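Local coordinates for tryptophane-5-halogenase (PDB 5UAO), which probably uses FAD to chlorinate a tryptophan of a peptide precursor at the 5-position during biosynthesis of the lanthipeptide NAI-107, at residues Thr74-Val79 with Asp527-Glu532; Phe81-Leu86 with Glu521-Ser526; Ala91-His96 with Phe172-Asp177; Pro99-Gly104 with Asp510-Asp515. One frame throughout, in Å; residues are numbered along the deposited sequence.

Contact 1 of 4, residues Thr74-Val79 with Asp527-Glu532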
loop_
_atom_site.group_PDB
_atom_site.type_symbol
_atom_site.label_atom_id
_atom_site.label_comp_id
_atom_site.label_asym_id
_atom_site.label_seq_id
_atom_site.Cartn_x
_atom_site.Cartn_y
_atom_site.Cartn_z
ATOM N N THR A 74 17.053 8.505 -15.715
ATOM C CA THR A 74 16.165 7.494 -15.163
ATOM C C THR A 74 16.335 7.361 -13.661
ATOM O O THR A 74 17.023 8.154 -12.991
ATOM C CB THR A 74 16.365 6.098 -15.865
ATOM O OG1 THR A 74 17.681 5.591 -15.599
ATOM C CG2 THR A 74 16.311 6.250 -17.334
ATOM N N VAL A 75 15.685 6.348 -13.113
ATOM C CA VAL A 75 15.794 6.029 -11.677
ATOM C C VAL A 75 16.411 4.622 -11.533
ATOM O O VAL A 75 16.460 3.842 -12.506
ATOM C CB VAL A 75 14.418 6.088 -10.957
ATOM C CG1 VAL A 75 13.802 7.456 -10.988
ATOM C CG2 VAL A 75 13.453 5.034 -11.483
ATOM N N SER A 76 16.760 4.271 -10.298
ATOM C CA SER A 76 17.514 3.080 -10.022
ATOM C C SER A 76 16.813 1.809 -10.510
ATOM O O SER A 76 17.453 0.893 -11.108
ATOM C CB SER A 76 17.916 3.042 -8.542
ATOM O OG SER A 76 16.729 2.871 -7.837
ATOM N N TYR A 77 15.501 1.760 -10.413
ATOM C CA TYR A 77 14.730 0.590 -10.884
ATOM C C TYR A 77 14.950 0.226 -12.337
ATOM O O TYR A 77 14.912 -0.953 -12.774
ATOM C CB TYR A 77 13.247 0.879 -10.661
ATOM C CG TYR A 77 12.358 -0.272 -10.962
ATOM C CD1 TYR A 77 12.267 -1.320 -10.048
ATOM C CD2 TYR A 77 11.605 -0.342 -12.139
ATOM C CE1 TYR A 77 11.443 -2.413 -10.265
ATOM C CE2 TYR A 77 10.793 -1.458 -12.387
ATOM C CZ TYR A 77 10.732 -2.496 -11.440
ATOM O OH TYR A 77 9.964 -3.623 -11.571
ATOM N N MET A 78 15.151 1.274 -13.136
ATOM C CA MET A 78 15.279 1.099 -14.567
ATOM C C MET A 78 16.487 0.255 -14.900
ATOM O O MET A 78 16.519 -0.435 -15.958
ATOM C CB MET A 78 15.371 2.438 -15.283
ATOM C CG MET A 78 14.928 2.376 -16.705
ATOM S SD MET A 78 13.195 1.918 -16.899
ATOM C CE MET A 78 13.086 1.677 -18.661
ATOM N N VAL A 79 17.524 0.336 -14.082
ATOM C CA VAL A 79 18.689 -0.541 -14.287
ATOM C C VAL A 79 18.368 -2.035 -14.246
ATOM O O VAL A 79 18.806 -2.812 -15.145
ATOM C CB VAL A 79 19.793 -0.226 -13.268
ATOM C CG1 VAL A 79 20.992 -1.149 -13.456
ATOM C CG2 VAL A 79 20.227 1.252 -13.422
ATOM N N ASP A 527 24.326 -9.980 -2.485
ATOM C CA ASP A 527 24.473 -8.711 -1.702
ATOM C C ASP A 527 24.109 -7.391 -2.459
ATOM O O ASP A 527 24.152 -6.280 -1.878
ATOM C CB ASP A 527 25.947 -8.549 -1.256
ATOM C CG ASP A 527 26.211 -9.032 0.175
ATOM O OD1 ASP A 527 25.427 -9.871 0.717
ATOM O OD2 ASP A 527 27.252 -8.603 0.757
ATOM N N SER A 528 23.827 -7.499 -3.740
ATOM C CA SER A 528 23.678 -6.288 -4.575
ATOM C C SER A 528 22.251 -5.794 -4.565
ATOM O O SER A 528 21.300 -6.573 -4.591
ATOM C CB SER A 528 24.135 -6.552 -5.992
ATOM O OG SER A 528 23.705 -5.550 -6.892
ATOM N N TRP A 529 22.080 -4.484 -4.555
ATOM C CA TRP A 529 20.748 -3.915 -4.661
ATOM C C TRP A 529 20.071 -4.305 -5.988
ATOM O O TRP A 529 18.867 -4.280 -6.064
ATOM C CB TRP A 529 20.785 -2.408 -4.486
ATOM C CG TRP A 529 21.389 -1.681 -5.661
ATOM C CD1 TRP A 529 22.666 -1.327 -5.785
ATOM C CD2 TRP A 529 20.719 -1.238 -6.858
ATOM N NE1 TRP A 529 22.875 -0.650 -6.962
ATOM C CE2 TRP A 529 21.703 -0.614 -7.672
ATOM C CE3 TRP A 529 19.397 -1.271 -7.309
ATOM C CZ2 TRP A 529 21.422 -0.092 -8.959
ATOM C CZ3 TRP A 529 19.085 -0.677 -8.610
ATOM C CH2 TRP A 529 20.096 -0.078 -9.389
ATOM N N ALA A 530 20.837 -4.703 -7.002
ATOM C CA ALA A 530 20.293 -4.981 -8.346
ATOM C C ALA A 530 20.547 -6.451 -8.724
ATOM O O ALA A 530 20.478 -6.815 -9.919
ATOM C CB ALA A 530 20.942 -4.060 -9.379
ATOM N N GLY A 531 20.877 -7.275 -7.715
ATOM C CA GLY A 531 21.142 -8.668 -7.943
ATOM C C GLY A 531 19.917 -9.529 -8.242
ATOM O O GLY A 531 18.759 -9.149 -8.046
ATOM N N GLU A 532 20.234 -10.702 -8.762
ATOM C CA GLU A 532 19.282 -11.734 -9.173
ATOM C C GLU A 532 18.184 -11.935 -8.162
ATOM O O GLU A 532 17.017 -11.949 -8.483
ATOM C CB GLU A 532 20.061 -13.042 -9.344
ATOM C CG GLU A 532 19.621 -13.868 -10.525
ATOM C CD GLU A 532 20.144 -15.284 -10.450
ATOM O OE1 GLU A 532 21.310 -15.470 -10.010
ATOM O OE2 GLU A 532 19.370 -16.199 -10.821
#
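Trp529 meets Ser76 and Val79 because its chi1 of 72° sets CG between the backbone N and carbonyl carbon, while chi2 of -93° stands the indole across that bond. The far end of the six-membered ring thus reaches the other segment. Its CH2 lies 3.3 Å from Ser76 O, which sits at the ring edge near the plane, an approach consistent with a weak C-H...O attraction. The same carbonyl also accepts the backbone bond from Val79 N. Apolar contact comes from Val79 CB, 3.9 Å from Trp529 CH2. Over one face of the indole, Ala530 CB rests 3.6 Å above the plane, over its centre, and an ST turn shapes this loop: Ala530 N donates to Ser528 OG at 3.0 Å. The indole NE1 is held by Met167 O. In the fold, the contact sets the linker between helices 517-524 and 532-538 against helix 76-85, whose Val79 also touches Tyr174 of strand 173-175.

Contact 2 of 4, residues Phe81-Leu86 with Glu521-Ser526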
loop_
_atom_site.group_PDB
_atom_site.type_symbol
_atom_site.label_atom_id
_atom_site.label_comp_id
_atom_site.label_asym_id
_atom_site.label_seq_id
_atom_site.Cartn_x
_atom_site.Cartn_y
_atom_site.Cartn_z
ATOM N N PHE A 81 15.189 -3.287 -14.623
ATOM C CA PHE A 81 14.315 -3.525 -15.760
ATOM C C PHE A 81 15.060 -3.811 -17.056
ATOM O O PHE A 81 14.829 -4.828 -17.735
ATOM C CB PHE A 81 13.350 -2.322 -15.914
ATOM C CG PHE A 81 12.330 -2.508 -16.980
ATOM C CD1 PHE A 81 11.141 -3.122 -16.718
ATOM C CD2 PHE A 81 12.554 -2.004 -18.229
ATOM C CE1 PHE A 81 10.213 -3.324 -17.748
ATOM C CE2 PHE A 81 11.658 -2.196 -19.242
ATOM C CZ PHE A 81 10.469 -2.839 -18.998
ATOM N N LEU A 82 16.032 -2.969 -17.373
ATOM C CA LEU A 82 16.758 -3.161 -18.599
ATOM C C LEU A 82 17.476 -4.504 -18.592
ATOM O O LEU A 82 17.373 -5.277 -19.561
ATOM C CB LEU A 82 17.756 -2.013 -18.885
ATOM C CG LEU A 82 17.115 -0.627 -19.165
ATOM C CD1 LEU A 82 18.161 0.473 -19.034
ATOM C CD2 LEU A 82 16.404 -0.577 -20.520
ATOM N N HIS A 83 18.244 -4.765 -17.539
ATOM C CA HIS A 83 19.108 -5.881 -17.588
ATOM C C HIS A 83 18.408 -7.229 -17.222
ATOM O O HIS A 83 18.737 -8.270 -17.830
ATOM C CB HIS A 83 20.372 -5.654 -16.797
ATOM C CG HIS A 83 21.181 -4.463 -17.255
ATOM N ND1 HIS A 83 21.585 -4.285 -18.559
ATOM C CD2 HIS A 83 21.583 -3.360 -16.574
ATOM C CE1 HIS A 83 22.219 -3.117 -18.664
ATOM N NE2 HIS A 83 22.259 -2.553 -17.462
ATOM N N HIS A 84 17.528 -7.221 -16.234
ATOM C CA HIS A 84 16.903 -8.426 -15.757
ATOM C C HIS A 84 15.650 -8.698 -16.581
ATOM O O HIS A 84 15.552 -9.737 -17.197
ATOM C CB HIS A 84 16.584 -8.397 -14.282
ATOM C CG HIS A 84 17.776 -8.547 -13.397
ATOM N ND1 HIS A 84 18.589 -9.656 -13.429
ATOM C CD2 HIS A 84 18.301 -7.723 -12.449
ATOM C CE1 HIS A 84 19.566 -9.518 -12.543
ATOM N NE2 HIS A 84 19.404 -8.365 -11.923
ATOM N N TYR A 85 14.730 -7.752 -16.663
ATOM C CA TYR A 85 13.463 -8.025 -17.285
ATOM C C TYR A 85 13.628 -8.170 -18.767
ATOM O O TYR A 85 13.047 -9.108 -19.380
ATOM C CB TYR A 85 12.483 -6.909 -17.005
ATOM C CG TYR A 85 11.035 -7.250 -17.242
ATOM C CD1 TYR A 85 10.311 -7.968 -16.283
ATOM C CD2 TYR A 85 10.356 -6.745 -18.338
ATOM C CE1 TYR A 85 8.956 -8.219 -16.445
ATOM C CE2 TYR A 85 9.025 -6.992 -18.531
ATOM C CZ TYR A 85 8.338 -7.748 -17.603
ATOM O OH TYR A 85 7.034 -7.996 -17.813
ATOM N N LEU A 86 14.400 -7.273 -19.385
ATOM C CA LEU A 86 14.565 -7.368 -20.838
ATOM C C LEU A 86 15.832 -8.185 -21.230
ATOM O O LEU A 86 16.061 -8.381 -22.435
ATOM C CB LEU A 86 14.591 -6.007 -21.525
ATOM C CG LEU A 86 13.381 -5.041 -21.374
ATOM C CD1 LEU A 86 13.693 -3.851 -22.243
ATOM C CD2 LEU A 86 12.073 -5.648 -21.815
ATOM N N GLU A 521 28.927 -8.489 -11.323
ATOM C CA GLU A 521 28.701 -8.619 -9.858
ATOM C C GLU A 521 27.484 -7.786 -9.402
ATOM O O GLU A 521 26.743 -8.196 -8.508
ATOM C CB GLU A 521 29.955 -8.282 -9.045
ATOM C CG GLU A 521 30.247 -6.801 -8.911
ATOM C CD GLU A 521 31.483 -6.494 -8.070
ATOM O OE1 GLU A 521 32.235 -7.451 -7.767
ATOM O OE2 GLU A 521 31.713 -5.293 -7.753
ATOM N N LEU A 522 27.268 -6.651 -10.065
ATOM C CA LEU A 522 26.085 -5.774 -9.793
ATOM C C LEU A 522 24.787 -6.549 -10.023
ATOM O O LEU A 522 23.850 -6.514 -9.210
ATOM C CB LEU A 522 26.126 -4.541 -10.703
ATOM C CG LEU A 522 24.884 -3.641 -10.647
ATOM C CD1 LEU A 522 24.681 -3.012 -9.303
ATOM C CD2 LEU A 522 24.980 -2.593 -11.751
ATOM N N LEU A 523 24.752 -7.296 -11.105
ATOM C CA LEU A 523 23.524 -8.025 -11.472
ATOM C C LEU A 523 23.369 -9.443 -10.889
ATOM O O LEU A 523 22.266 -9.939 -10.783
ATOM C CB LEU A 523 23.362 -8.015 -12.976
ATOM C CG LEU A 523 23.232 -6.568 -13.521
ATOM C CD1 LEU A 523 23.532 -6.547 -15.016
ATOM C CD2 LEU A 523 21.885 -5.976 -13.272
ATOM N N SER A 524 24.447 -10.062 -10.455
ATOM C CA SER A 524 24.335 -11.425 -9.951
ATOM C C SER A 524 24.480 -11.525 -8.446
ATOM O O SER A 524 23.820 -12.347 -7.835
ATOM C CB SER A 524 25.391 -12.298 -10.598
ATOM O OG SER A 524 26.684 -11.823 -10.276
ATOM N N ASP A 525 25.322 -10.684 -7.844
ATOM C CA ASP A 525 25.680 -10.852 -6.431
ATOM C C ASP A 525 24.467 -10.765 -5.496
ATOM O O ASP A 525 23.613 -9.842 -5.583
ATOM C CB ASP A 525 26.756 -9.838 -6.058
ATOM C CG ASP A 525 27.566 -10.238 -4.855
ATOM O OD1 ASP A 525 27.000 -10.409 -3.740
ATOM O OD2 ASP A 525 28.805 -10.330 -5.019
ATOM N N SER A 526 24.379 -11.727 -4.564
ATOM C CA SER A 526 23.219 -11.792 -3.650
ATOM C C SER A 526 23.165 -10.602 -2.741
ATOM O O SER A 526 22.090 -10.246 -2.300
ATOM C CB SER A 526 23.174 -13.098 -2.802
ATOM O OG SER A 526 24.470 -13.446 -2.328
#
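Leu523 fits its forked end against two consecutive residues, His83 and His84, a helix-to-helix contact between the last turns of helix 76-85 and helix 517-524. The former ends in a wider pi-type turn, marked by the backbone bond from Leu86 N to Phe81 O at 3.0 Å.

Van der Waals packing carries most of the contact. With chi1 of -61°, Leu523 CG lies opposite its own carbonyl carbon, and the two methyls spread over different targets. CD1 comes within 3.7 Å of His83 CB and also meets the base of that imidazole, the two side chains crossing at about a right angle. CD2 touches His83 CB as well, but lies 3.7 Å from His84 NE2; here leucine and histidine run past each other in opposite directions.

Polar bonds also engage the rings. His83 is held at both nitrogens, ND1 by Ile88 O and NE2 by Tyr174. Since a carbonyl can only accept, ND1 must be the donor to Ile88 O. The NE2 of His84 is hydrogen-bonded to Ala530 O, in the loop that follows helix 517-524. With this bond in place, the His84 ring turns its edge to the leucine backbone, where CE1 stands 3.3 Å from Leu523 O, close to the imidazole plane.

Contact 3 of 4, residues Ala91-His96 with Phe172-Asp177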
loop_
_atom_site.group_PDB
_atom_site.type_symbol
_atom_site.label_atom_id
_atom_site.label_comp_id
_atom_site.label_asym_id
_atom_site.label_seq_id
_atom_site.Cartn_x
_atom_site.Cartn_y
_atom_site.Cartn_z
ATOM N N ALA A 91 27.561 -5.347 -20.929
ATOM C CA ALA A 91 28.747 -4.916 -21.652
ATOM C C ALA A 91 28.330 -4.332 -23.004
ATOM O O ALA A 91 28.783 -3.258 -23.427
ATOM C CB ALA A 91 29.745 -6.099 -21.813
ATOM N N GLU A 92 27.425 -5.015 -23.670
ATOM C CA GLU A 92 26.884 -4.539 -24.933
ATOM C C GLU A 92 26.131 -3.213 -24.813
ATOM O O GLU A 92 26.245 -2.338 -25.660
ATOM C CB GLU A 92 25.922 -5.579 -25.522
ATOM C CG GLU A 92 25.534 -5.304 -26.976
ATOM C CD GLU A 92 24.626 -6.386 -27.571
ATOM O OE1 GLU A 92 23.483 -6.586 -27.068
ATOM O OE2 GLU A 92 25.074 -7.018 -28.566
ATOM N N PHE A 93 25.331 -3.111 -23.788
ATOM C CA PHE A 93 24.613 -1.847 -23.478
ATOM C C PHE A 93 25.608 -0.714 -23.293
ATOM O O PHE A 93 25.464 0.397 -23.890
ATOM C CB PHE A 93 23.735 -2.019 -22.253
ATOM C CG PHE A 93 22.965 -0.789 -21.872
ATOM C CD1 PHE A 93 21.806 -0.472 -22.519
ATOM C CD2 PHE A 93 23.403 0.027 -20.821
ATOM C CE1 PHE A 93 21.071 0.651 -22.161
ATOM C CE2 PHE A 93 22.680 1.141 -20.478
ATOM C CZ PHE A 93 21.519 1.445 -21.154
ATOM N N TYR A 94 26.653 -0.973 -22.528
ATOM C CA TYR A 94 27.633 0.072 -22.300
ATOM C C TYR A 94 28.365 0.467 -23.579
ATOM O O TYR A 94 28.688 1.651 -23.842
ATOM C CB TYR A 94 28.644 -0.294 -21.208
ATOM C CG TYR A 94 28.224 0.107 -19.803
ATOM C CD1 TYR A 94 27.108 -0.425 -19.212
ATOM C CD2 TYR A 94 28.995 0.956 -19.045
ATOM C CE1 TYR A 94 26.739 -0.093 -17.942
ATOM C CE2 TYR A 94 28.641 1.285 -17.747
ATOM C CZ TYR A 94 27.505 0.790 -17.218
ATOM O OH TYR A 94 27.181 1.117 -15.927
ATOM N N GLN A 95 28.598 -0.521 -24.398
ATOM C CA GLN A 95 29.299 -0.288 -25.625
ATOM C C GLN A 95 28.444 0.535 -26.605
ATOM O O GLN A 95 28.936 1.411 -27.267
ATOM C CB GLN A 95 29.667 -1.670 -26.232
ATOM C CG GLN A 95 30.385 -1.626 -27.556
ATOM C CD GLN A 95 31.683 -0.851 -27.446
ATOM O OE1 GLN A 95 32.290 -0.775 -26.360
ATOM N NE2 GLN A 95 32.117 -0.259 -28.558
ATOM N N HIS A 96 27.180 0.202 -26.734
ATOM C CA HIS A 96 26.332 0.837 -27.719
ATOM C C HIS A 96 25.685 2.088 -27.188
ATOM O O HIS A 96 25.443 3.025 -27.945
ATOM C CB HIS A 96 25.231 -0.102 -28.140
ATOM C CG HIS A 96 25.649 -1.101 -29.157
ATOM N ND1 HIS A 96 26.551 -2.109 -28.891
ATOM C CD2 HIS A 96 25.279 -1.254 -30.444
ATOM C CE1 HIS A 96 26.724 -2.839 -29.977
ATOM N NE2 HIS A 96 25.974 -2.335 -30.937
ATOM N N PHE A 172 21.654 3.369 -7.981
ATOM C CA PHE A 172 22.010 4.453 -8.932
ATOM C C PHE A 172 21.297 4.180 -10.239
ATOM O O PHE A 172 20.783 3.063 -10.498
ATOM C CB PHE A 172 23.556 4.547 -9.140
ATOM C CG PHE A 172 24.107 3.364 -9.962
ATOM C CD1 PHE A 172 24.423 2.145 -9.341
ATOM C CD2 PHE A 172 24.192 3.453 -11.341
ATOM C CE1 PHE A 172 24.833 1.052 -10.100
ATOM C CE2 PHE A 172 24.638 2.380 -12.119
ATOM C CZ PHE A 172 24.967 1.171 -11.484
ATOM N N ALA A 173 21.310 5.177 -11.128
ATOM C CA ALA A 173 20.578 5.102 -12.381
ATOM C C ALA A 173 21.467 5.561 -13.511
ATOM O O ALA A 173 22.671 5.832 -13.321
ATOM C CB ALA A 173 19.336 5.946 -12.309
ATOM N N TYR A 174 20.910 5.503 -14.714
ATOM C CA TYR A 174 21.639 5.892 -15.884
ATOM C C TYR A 174 21.165 7.236 -16.415
ATOM O O TYR A 174 19.962 7.596 -16.370
ATOM C CB TYR A 174 21.427 4.899 -17.003
ATOM C CG TYR A 174 21.959 3.474 -16.775
ATOM C CD1 TYR A 174 23.220 3.251 -16.247
ATOM C CD2 TYR A 174 21.223 2.367 -17.205
ATOM C CE1 TYR A 174 23.692 1.960 -16.062
ATOM C CE2 TYR A 174 21.724 1.055 -17.077
ATOM C CZ TYR A 174 22.960 0.871 -16.486
ATOM O OH TYR A 174 23.473 -0.425 -16.354
ATOM N N HIS A 175 22.089 7.908 -17.054
ATOM C CA HIS A 175 21.746 8.910 -18.090
ATOM C C HIS A 175 22.129 8.307 -19.450
ATOM O O HIS A 175 23.241 7.716 -19.618
ATOM C CB HIS A 175 22.541 10.202 -17.923
ATOM C CG HIS A 175 22.421 10.885 -16.608
ATOM N ND1 HIS A 175 23.519 11.121 -15.804
ATOM C CD2 HIS A 175 21.385 11.511 -15.998
ATOM C CE1 HIS A 175 23.144 11.777 -14.720
ATOM N NE2 HIS A 175 21.860 12.053 -14.834
ATOM N N MET A 176 21.221 8.423 -20.416
ATOM C CA MET A 176 21.327 7.742 -21.727
ATOM C C MET A 176 20.955 8.696 -22.869
ATOM O O MET A 176 19.829 9.233 -22.919
ATOM C CB MET A 176 20.413 6.516 -21.789
ATOM C CG MET A 176 20.641 5.518 -20.673
ATOM S SD MET A 176 19.312 4.316 -20.532
ATOM C CE MET A 176 17.979 5.365 -19.991
ATOM N N ASP A 177 21.903 8.924 -23.761
ATOM C CA ASP A 177 21.647 9.609 -24.999
ATOM C C ASP A 177 20.515 8.969 -25.738
ATOM O O ASP A 177 20.541 7.775 -26.034
ATOM C CB ASP A 177 22.900 9.579 -25.878
ATOM C CG ASP A 177 22.699 10.287 -27.177
ATOM O OD1 ASP A 177 22.868 11.516 -27.124
ATOM O OD2 ASP A 177 22.371 9.642 -28.224
HETATM O O HOH W 1 25.627 -0.489 -14.670
#
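Tyr94 OH is gripped twice: by a water at 2.6 Å, which also binds Tyr174 OH at 2.7 Å, and by the indole NE1 of Trp101. Tyr174 OH has a second partner of its own in His83 NE2. Two buried phenol oxygens are thereby satisfied without bonding each other, and the water, lying in the plane of the Tyr174 ring at its edge, couples their positions.

Beside this polar link the rings touch directly. Tyr94 brings its hydroxyl to the edge of Tyr174, with Tyr94 OH 3.6 Å from Tyr174 CE1 and the two planes almost perpendicular, at 82°. Phe93 approaches differently, laying CE2 over one face of Tyr174, 3.5 Å from its CE2, with the planes inclined at only 32°. Together the three rings make an aromatic cluster between helix 90-97 and strand 173-175, the latter paired antiparallel with strand 100-102.

Phe93 can take part because its CG is turned away from the backbone N (chi1 -180°), which extends the ring from the helix toward the strand. There it gains a Met-aromatic contact: Met176 SD lies at the ring edge, in its plane, 3.7 Å from Phe93 CZ. The side chain of Met176 lies about 7 Å from the bound FAD.

Contact 4 of 4, residues Pro99-Gly104 with Asp510-Asp515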
loop_
_atom_site.group_PDB
_atom_site.type_symbol
_atom_site.label_atom_id
_atom_site.label_comp_id
_atom_site.label_asym_id
_atom_site.label_seq_id
_atom_site.Cartn_x
_atom_site.Cartn_y
_atom_site.Cartn_z
ATOM N N PRO A 99 26.327 4.930 -21.405
ATOM C CA PRO A 99 25.619 5.631 -20.350
ATOM C C PRO A 99 26.584 6.313 -19.417
ATOM O O PRO A 99 27.776 5.922 -19.341
ATOM C CB PRO A 99 24.951 4.507 -19.579
ATOM C CG PRO A 99 25.965 3.351 -19.741
ATOM C CD PRO A 99 26.324 3.485 -21.179
ATOM N N THR A 100 26.085 7.347 -18.739
ATOM C CA THR A 100 26.664 7.860 -17.521
ATOM C C THR A 100 25.795 7.557 -16.301
ATOM O O THR A 100 24.686 6.970 -16.408
ATOM C CB THR A 100 26.885 9.365 -17.589
ATOM O OG1 THR A 100 25.649 9.953 -17.860
ATOM C CG2 THR A 100 27.828 9.692 -18.695
ATOM N N TRP A 101 26.304 7.931 -15.140
ATOM C CA TRP A 101 25.750 7.504 -13.916
ATOM C C TRP A 101 25.081 8.654 -13.208
ATOM O O TRP A 101 25.608 9.780 -13.168
ATOM C CB TRP A 101 26.780 6.864 -12.971
ATOM C CG TRP A 101 27.336 5.565 -13.448
ATOM C CD1 TRP A 101 26.822 4.698 -14.370
ATOM C CD2 TRP A 101 28.594 5.032 -13.049
ATOM N NE1 TRP A 101 27.719 3.604 -14.554
ATOM C CE2 TRP A 101 28.803 3.815 -13.757
ATOM C CE3 TRP A 101 29.569 5.472 -12.159
ATOM C CZ2 TRP A 101 29.942 3.008 -13.548
ATOM C CZ3 TRP A 101 30.682 4.670 -11.953
ATOM C CH2 TRP A 101 30.855 3.453 -12.656
ATOM N N LYS A 102 23.960 8.313 -12.599
ATOM C CA LYS A 102 23.135 9.294 -11.821
ATOM C C LYS A 102 22.968 8.774 -10.381
ATOM O O LYS A 102 22.359 7.739 -10.155
ATOM C CB LYS A 102 21.820 9.471 -12.513
ATOM C CG LYS A 102 20.891 10.440 -11.815
ATOM C CD LYS A 102 19.460 10.280 -12.313
ATOM C CE LYS A 102 18.526 11.205 -11.579
ATOM N NZ LYS A 102 17.129 10.890 -11.961
ATOM N N LEU A 103 23.630 9.429 -9.439
ATOM C CA LEU A 103 23.623 9.103 -8.034
ATOM C C LEU A 103 22.452 9.817 -7.359
ATOM O O LEU A 103 22.049 9.498 -6.203
ATOM C CB LEU A 103 24.929 9.589 -7.366
ATOM C CG LEU A 103 26.223 8.925 -7.838
ATOM C CD1 LEU A 103 27.407 9.351 -7.022
ATOM C CD2 LEU A 103 26.051 7.440 -7.748
ATOM N N GLY A 104 21.913 10.767 -8.091
ATOM C CA GLY A 104 20.768 11.544 -7.633
ATOM C C GLY A 104 20.565 12.804 -8.453
ATOM O O GLY A 104 21.008 12.905 -9.600
ATOM N N ASP A 510 35.478 4.032 -17.510
ATOM C CA ASP A 510 36.553 3.322 -18.208
ATOM C C ASP A 510 36.905 1.965 -17.581
ATOM O O ASP A 510 37.123 1.025 -18.327
ATOM C CB ASP A 510 37.805 4.179 -18.320
ATOM C CG ASP A 510 37.610 5.384 -19.258
ATOM O OD1 ASP A 510 36.657 5.412 -20.096
ATOM O OD2 ASP A 510 38.413 6.315 -19.101
ATOM N N ALA A 511 36.868 1.885 -16.248
ATOM C CA ALA A 511 36.990 0.605 -15.522
ATOM C C ALA A 511 35.872 -0.343 -15.844
ATOM O O ALA A 511 36.122 -1.496 -16.127
ATOM C CB ALA A 511 37.068 0.848 -14.044
ATOM N N TYR A 512 34.612 0.115 -15.820
ATOM C CA TYR A 512 33.517 -0.754 -16.182
ATOM C C TYR A 512 33.537 -1.266 -17.633
ATOM O O TYR A 512 33.115 -2.424 -17.889
ATOM C CB TYR A 512 32.117 -0.170 -15.813
ATOM C CG TYR A 512 31.665 -0.362 -14.373
ATOM C CD1 TYR A 512 32.361 0.215 -13.343
ATOM C CD2 TYR A 512 30.522 -1.080 -14.073
ATOM C CE1 TYR A 512 31.937 0.098 -12.038
ATOM C CE2 TYR A 512 30.081 -1.233 -12.792
ATOM C CZ TYR A 512 30.797 -0.626 -11.761
ATOM O OH TYR A 512 30.456 -0.772 -10.460
ATOM N N ALA A 513 34.026 -0.451 -18.571
ATOM C CA ALA A 513 34.146 -0.857 -19.981
ATOM C C ALA A 513 35.244 -1.869 -20.149
ATOM O O ALA A 513 35.140 -2.731 -20.999
ATOM C CB ALA A 513 34.419 0.343 -20.885
ATOM N N ALA A 514 36.307 -1.705 -19.383
ATOM C CA ALA A 514 37.468 -2.590 -19.411
ATOM C C ALA A 514 37.228 -3.974 -18.716
ATOM O O ALA A 514 37.851 -4.961 -19.073
ATOM C CB ALA A 514 38.627 -1.886 -18.732
ATOM N N ASP A 515 36.362 -4.026 -17.710
ATOM C CA ASP A 515 36.132 -5.227 -16.953
ATOM C C ASP A 515 34.634 -5.497 -16.791
ATOM O O ASP A 515 33.994 -4.983 -15.835
ATOM C CB ASP A 515 36.796 -5.094 -15.608
ATOM C CG ASP A 515 36.646 -6.341 -14.772
ATOM O OD1 ASP A 515 36.073 -7.335 -15.297
ATOM O OD2 ASP A 515 37.091 -6.315 -13.603
#
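Trp101 projects from an extended strand, 100-102, and Tyr512 from the final turns of helix 505-514, so one aromatic group from each backbone reaches across. The strand is bonded on one side to strand 173-175, through Thr100 with His175 and Lys102 with Ala173. On the helical side Ala514 N donates to Asp510 O at 3.0 Å; Asp515 then leaves helical geometry.

The side chains form a T-shaped (edge-to-face) pair. Trp101 has CG opposite the carbonyl carbon (chi1 -67°), and its benzo edge leads toward the helix. CZ2 stands 3.7 Å above the Tyr512 plane, over the ring centre, while CH2 lies 3.6 Å from Tyr512 CE1. The six-membered ring of the indole and the phenol have centroids 5.0 Å apart, with planes at 77°. Around the pair, Met167 touches both residues, and Ala508 and Leu509 of the same helix pack on the indole.

Each ring sends its polar atom to another partner: Tyr512 OH is hydrogen-bonded to Ser165 OG, while the indole NE1 is already engaged by Tyr94. These bonds restrict rotation of both rings, and the geometry directs the slightly positive C-H edge of the indole at the electron-rich phenol face, an orientation probably favoured electrostatically as well as by dispersion.

Overall arrangement
From the N terminus, residues 74-79, 81-86, 91-96 and 99-104 each open one contact in turn, three helical pieces followed by a strand. Contact 3 closes first, at 172-177, a loop of modest length. The other three each close more than 400 residues after their own first segment: contact 4 at 510-515, contact 2 at 521-526 and contact 1 at 527-532. Contact 1 therefore encloses contact 2, which encloses contacts 3 and 4; these last two cross, since 99-104 begins before 172-177 has closed contact 3. Strands 100-102 and 173-175 pair directly, joining contacts 3 and 4. The set ties helices 76-85 and 90-97 and this small sheet to the C-terminal helices 505-514 and 517-524.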